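Local atomic coordinates of amino Transferase (Eubacterium rectale, PDB entry 3ELE), a protein that probably catalyses pyridoxal-5'-phosphate-dependent transfer of amino groups, as a dimeric member of the class I and II aminotransferase family. Residues 164-169 with 202-207; 260-263 with 268-271. One frame throughout, in Å; residues are numbered along the deposited sequence.

Interaction 1. Residues 164-169 with 202-207; sequences ALEERI and EKKSKE
Glu166 and Lys203 form the salt bridge of this contact, Lys203 NZ donating to Glu166 OE2 at 2.8 Å. The ammonium group sits above the carboxylate plane, some 40° out of it, and the two side chains cross at about a right angle. Glu166 gets there with CG anti to its own N (chi1 -176°) and an extended chain, whereas Lys203 bends at chi3. Exchanging Glu166 for an alanine would probably leave the Lys203 ammonium without its carboxylate mate and its chain end free to turn. The neighbouring Lys204 NZ turns to its own helix instead, donating to Glu207 OE1 at 2.8 Å on the syn side of the carboxylate. A water then joins the segments: it accepts from Lys204 NZ and donates to both Glu166 O (2.6 Å) and Ile169 O, so it ties the end of helix 162-167 to helix 191-208. Strand 173-178 runs between these two helices in the sequence, and the helices pack against each other (Leu165 on Leu197 and Leu200) over the mixed sheet of the large, PLP-binding domain of fold-type I aminotransferases. Beneath the polar layer, Lys204 folds over Ile169, bent at both chi2 and chi3. Its CE lies 3.6 Å from Ile169 CG2, and its CG is 3.8 Å from Ile169 CD1. Ile169 continues inward onto Leu201, Ile212 and Ile128.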
loop_
_atom_site.group_PDB
_atom_site.type_symbol
_atom_site.label_atom_id
_atom_site.label_comp_id
_atom_site.label_asym_id
_atom_site.label_seq_id
_atom_site.Cartn_x
_atom_site.Cartn_y
_atom_site.Cartn_z
ATOM N N ALA A 164 18.079 6.897 30.282
ATOM C CA ALA A 164 18.363 5.868 29.277
ATOM C C ALA A 164 18.126 6.435 27.873
ATOM O O ALA A 164 18.976 6.273 27.006
ATOM C CB ALA A 164 17.486 4.606 29.502
ATOM N N LEU A 165 17.014 7.155 27.670
ATOM C CA LEU A 165 16.707 7.750 26.353
ATOM C C LEU A 165 17.774 8.746 25.935
ATOM O O LEU A 165 18.310 8.611 24.843
ATOM C CB LEU A 165 15.324 8.415 26.292
ATOM C CG LEU A 165 14.944 9.228 25.034
ATOM C CD1 LEU A 165 15.206 8.450 23.716
ATOM C CD2 LEU A 165 13.500 9.701 25.136
ATOM N N GLU A 166 18.069 9.717 26.805
ATOM C CA GLU A 166 19.068 10.757 26.533
ATOM C C GLU A 166 20.442 10.184 26.167
ATOM O O GLU A 166 21.127 10.715 25.289
ATOM C CB GLU A 166 19.200 11.712 27.733
ATOM C CG GLU A 166 20.153 12.884 27.462
ATOM C CD GLU A 166 20.121 13.995 28.490
ATOM O OE1 GLU A 166 19.389 13.903 29.496
ATOM O OE2 GLU A 166 20.853 14.981 28.269
ATOM N N GLU A 167 20.830 9.117 26.864
ATOM C CA GLU A 167 22.103 8.413 26.643
ATOM C C GLU A 167 22.173 7.751 25.251
ATOM O O GLU A 167 23.253 7.645 24.677
ATOM C CB GLU A 167 22.317 7.383 27.766
ATOM C CG GLU A 167 23.689 6.732 27.829
ATOM C CD GLU A 167 23.810 5.642 28.913
ATOM O OE1 GLU A 167 22.877 5.447 29.739
ATOM O OE2 GLU A 167 24.866 4.969 28.932
ATOM N N ARG A 168 21.025 7.338 24.704
ATOM C CA ARG A 168 20.945 6.708 23.355
ATOM C C ARG A 168 20.715 7.690 22.191
ATOM O O ARG A 168 20.660 7.263 21.037
ATOM C CB ARG A 168 19.882 5.611 23.358
ATOM C CG ARG A 168 20.310 4.424 24.187
ATOM C CD ARG A 168 19.178 3.541 24.572
ATOM N NE ARG A 168 19.658 2.345 25.277
ATOM C CZ ARG A 168 20.094 2.304 26.539
ATOM N NH1 ARG A 168 20.143 3.393 27.307
ATOM N NH2 ARG A 168 20.495 1.138 27.048
ATOM N N ILE A 169 20.559 8.982 22.493
ATOM C CA ILE A 169 20.410 10.025 21.481
ATOM C C ILE A 169 21.827 10.454 21.092
ATOM O O ILE A 169 22.647 10.713 21.969
ATOM C CB ILE A 169 19.639 11.263 22.010
ATOM C CG1 ILE A 169 18.161 10.949 22.247
ATOM C CG2 ILE A 169 19.747 12.438 21.014
ATOM C CD1 ILE A 169 17.438 12.047 23.011
ATOM N N GLU A 202 14.021 18.737 21.858
ATOM C CA GLU A 202 14.317 20.119 21.424
ATOM C C GLU A 202 15.785 20.486 21.763
ATOM O O GLU A 202 16.498 21.043 20.923
ATOM C CB GLU A 202 13.346 21.112 22.086
ATOM C CG GLU A 202 13.515 22.586 21.690
ATOM C CD GLU A 202 12.788 23.548 22.652
ATOM O OE1 GLU A 202 11.719 23.179 23.202
ATOM O OE2 GLU A 202 13.293 24.670 22.864
ATOM N N LYS A 203 16.206 20.183 22.994
ATOM C CA LYS A 203 17.582 20.428 23.468
ATOM C C LYS A 203 18.604 19.628 22.642
ATOM O O LYS A 203 19.578 20.209 22.169
ATOM C CB LYS A 203 17.692 20.111 24.978
ATOM C CG LYS A 203 19.087 20.001 25.598
ATOM C CD LYS A 203 19.011 19.397 27.016
ATOM C CE LYS A 203 20.174 18.448 27.338
ATOM N NZ LYS A 203 19.829 17.565 28.503
ATOM N N LYS A 204 18.375 18.317 22.466
ATOM C CA LYS A 204 19.291 17.464 21.654
ATOM C C LYS A 204 19.294 17.815 20.158
ATOM O O LYS A 204 20.327 17.656 19.509
ATOM C CB LYS A 204 19.022 15.975 21.846
ATOM C CG LYS A 204 19.185 15.449 23.285
ATOM C CD LYS A 204 20.599 15.543 23.860
ATOM C CE LYS A 204 21.590 14.667 23.163
ATOM N NZ LYS A 204 22.882 14.640 23.930
ATOM N N SER A 205 18.168 18.309 19.629
ATOM C CA SER A 205 18.066 18.772 18.240
ATOM C C SER A 205 19.007 19.957 17.992
ATOM O O SER A 205 19.678 20.001 16.966
ATOM C CB SER A 205 16.634 19.176 17.857
ATOM O OG SER A 205 15.768 18.062 17.797
ATOM N N LYS A 206 19.036 20.897 18.941
ATOM C CA LYS A 206 19.941 22.051 18.883
ATOM C C LYS A 206 21.413 21.603 18.968
ATOM O O LYS A 206 22.216 22.064 18.172
ATOM C CB LYS A 206 19.615 23.088 19.977
ATOM C CG LYS A 206 18.358 23.922 19.737
ATOM C CD LYS A 206 18.125 24.872 20.930
ATOM C CE LYS A 206 17.109 25.974 20.622
ATOM N NZ LYS A 206 15.804 25.450 20.118
ATOM N N GLU A 207 21.741 20.700 19.902
ATOM C CA GLU A 207 23.108 20.152 20.031
ATOM C C GLU A 207 23.612 19.486 18.750
ATOM O O GLU A 207 24.742 19.725 18.369
ATOM C CB GLU A 207 23.231 19.121 21.151
ATOM C CG GLU A 207 23.100 19.663 22.570
ATOM C CD GLU A 207 23.095 18.545 23.641
ATOM O OE1 GLU A 207 23.414 17.362 23.324
ATOM O OE2 GLU A 207 22.763 18.864 24.814
HETATM O O HOH W 1 23.396 11.731 24.481
#

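Interaction 2. Residues 260-263 with 268-271; sequences VLVP and DKAE
Lys269, in the first turn of helix 269-282, lays the aliphatic part of its side chain against the backbone of Val262 and Pro263, where strand 258-261 has just ended. The close part of the contact is made by CH groups and carbonyl oxygens: Lys269 CG lies 3.5 Å from Pro263 O. The same Lys269 CG is 3.8 Å from Val262 O. Farther along the side chain, Lys269 CE passes 3.9 Å from Val262 O. CG stands anti to the backbone N of Lys269 (chi1 -171°), and a bend at chi2 (-94°) then carries the extended remainder past the Val262 carbonyl. The ammonium group finds its partner on another part of the chain, as NZ donates to Asp100 O; Lys269 also makes a cation-pi interaction with Tyr273, one turn on. Val262 O in turn accepts from Asn101 ND2, so the residues leading into strand 102-105 bond to both partners of this crossing.

Side chain meets side chain more loosely. Val262 CG1 approaches Lys269 CG at 4.1 Å; CB of Pro263 points away from the helix, and its ring packs on Thr234. On the outer side, Ala270 is exposed and its CB points away from the strand, as does that of Asp268. Asp268 acts as the N-cap: its OD1 accepts from Glu271 N at 3.2 Å, the donor lying well above the carboxylate plane. Glu271 packs on Met2 of the second subunit.

Strand 258-261, antiparallel to both its neighbours 102-105 and 240-245, is the one reversed strand of the seven-stranded sheet characteristic of the fold-type I aminotransferase large domain, here followed by a short loop and an N-capped helix.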
loop_
_atom_site.group_PDB
_atom_site.type_symbol
_atom_site.label_atom_id
_atom_site.label_comp_id
_atom_site.label_asym_id
_atom_site.label_seq_id
_atom_site.Cartn_x
_atom_site.Cartn_y
_atom_site.Cartn_z
ATOM N N VAL A 260 -0.981 10.301 7.560
ATOM C CA VAL A 260 0.214 10.921 8.099
ATOM C C VAL A 260 -0.166 12.413 8.201
ATOM O O VAL A 260 -0.615 13.026 7.216
ATOM C CB VAL A 260 1.463 10.757 7.224
ATOM C CG1 VAL A 260 2.624 11.589 7.805
ATOM C CG2 VAL A 260 1.868 9.267 7.135
ATOM N N LEU A 261 0.015 12.978 9.388
ATOM C CA LEU A 261 -0.292 14.375 9.649
ATOM C C LEU A 261 1.038 15.108 9.722
ATOM O O LEU A 261 1.897 14.735 10.539
ATOM C CB LEU A 261 -1.053 14.477 10.963
ATOM C CG LEU A 261 -1.411 15.825 11.567
ATOM C CD1 LEU A 261 -2.196 16.680 10.615
ATOM C CD2 LEU A 261 -2.168 15.561 12.867
ATOM N N VAL A 262 1.215 16.110 8.853
ATOM C CA VAL A 262 2.450 16.942 8.784
ATOM C C VAL A 262 2.108 18.407 9.198
ATOM O O VAL A 262 1.675 19.193 8.348
ATOM C CB VAL A 262 3.091 16.907 7.370
ATOM C CG1 VAL A 262 4.410 17.693 7.343
ATOM C CG2 VAL A 262 3.363 15.472 6.921
ATOM N N PRO A 263 2.319 18.788 10.484
ATOM C CA PRO A 263 2.021 20.176 10.930
ATOM C C PRO A 263 2.813 21.262 10.206
ATOM O O PRO A 263 3.890 20.991 9.687
ATOM C CB PRO A 263 2.410 20.162 12.426
ATOM C CG PRO A 263 2.423 18.732 12.805
ATOM C CD PRO A 263 2.842 17.984 11.601
ATOM N N ASP A 268 10.320 22.677 8.120
ATOM C CA ASP A 268 9.995 23.073 6.739
ATOM C C ASP A 268 8.869 22.131 6.243
ATOM O O ASP A 268 9.142 21.054 5.727
ATOM C CB ASP A 268 11.270 23.005 5.856
ATOM C CG ASP A 268 11.097 23.652 4.478
ATOM O OD1 ASP A 268 9.983 23.688 3.909
ATOM O OD2 ASP A 268 12.117 24.138 3.950
ATOM N N LYS A 269 7.613 22.540 6.449
ATOM C CA LYS A 269 6.437 21.746 6.053
ATOM C C LYS A 269 6.414 21.401 4.586
ATOM O O LYS A 269 6.197 20.248 4.247
ATOM C CB LYS A 269 5.125 22.436 6.465
ATOM C CG LYS A 269 3.866 21.579 6.284
ATOM C CD LYS A 269 3.155 21.800 4.961
ATOM C CE LYS A 269 2.044 20.823 4.779
ATOM N NZ LYS A 269 1.424 21.007 3.440
ATOM N N ALA A 270 6.658 22.386 3.716
ATOM C CA ALA A 270 6.657 22.144 2.273
ATOM C C ALA A 270 7.646 21.024 1.906
ATOM O O ALA A 270 7.288 20.083 1.183
ATOM C CB ALA A 270 6.949 23.427 1.508
ATOM N N GLU A 271 8.851 21.095 2.470
ATOM C CA GLU A 271 9.905 20.110 2.187
ATOM C C GLU A 271 9.617 18.708 2.726
ATOM O O GLU A 271 9.876 17.714 2.027
ATOM C CB GLU A 271 11.243 20.573 2.754
ATOM C CG GLU A 271 12.398 19.606 2.531
ATOM C CD GLU A 271 13.692 20.187 3.005
ATOM O OE1 GLU A 271 14.092 21.193 2.418
ATOM O OE2 GLU A 271 14.289 19.637 3.952
#

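From the N terminus, the chain first meets interaction 1, whose opening segment ends helix 162-167. It then runs through strand 173-178 and into helix 191-208, whose C-terminal part, residues 202-207, closes a loop with 32 residues between the segments. After strands 213-217 and 240-245, the chain enters the antiparallel strand 258-261, and interaction 2 closes a much shorter loop, with four residues between its segments. The contacts follow in series, neither nested nor crossed. The centres of interactions 1 and 2 are about 22 Å apart, and they do not touch. Interaction 1 ties two helices together beside the parallel strands; interaction 2 joins an antiparallel strand of the same mixed sheet to its following helix.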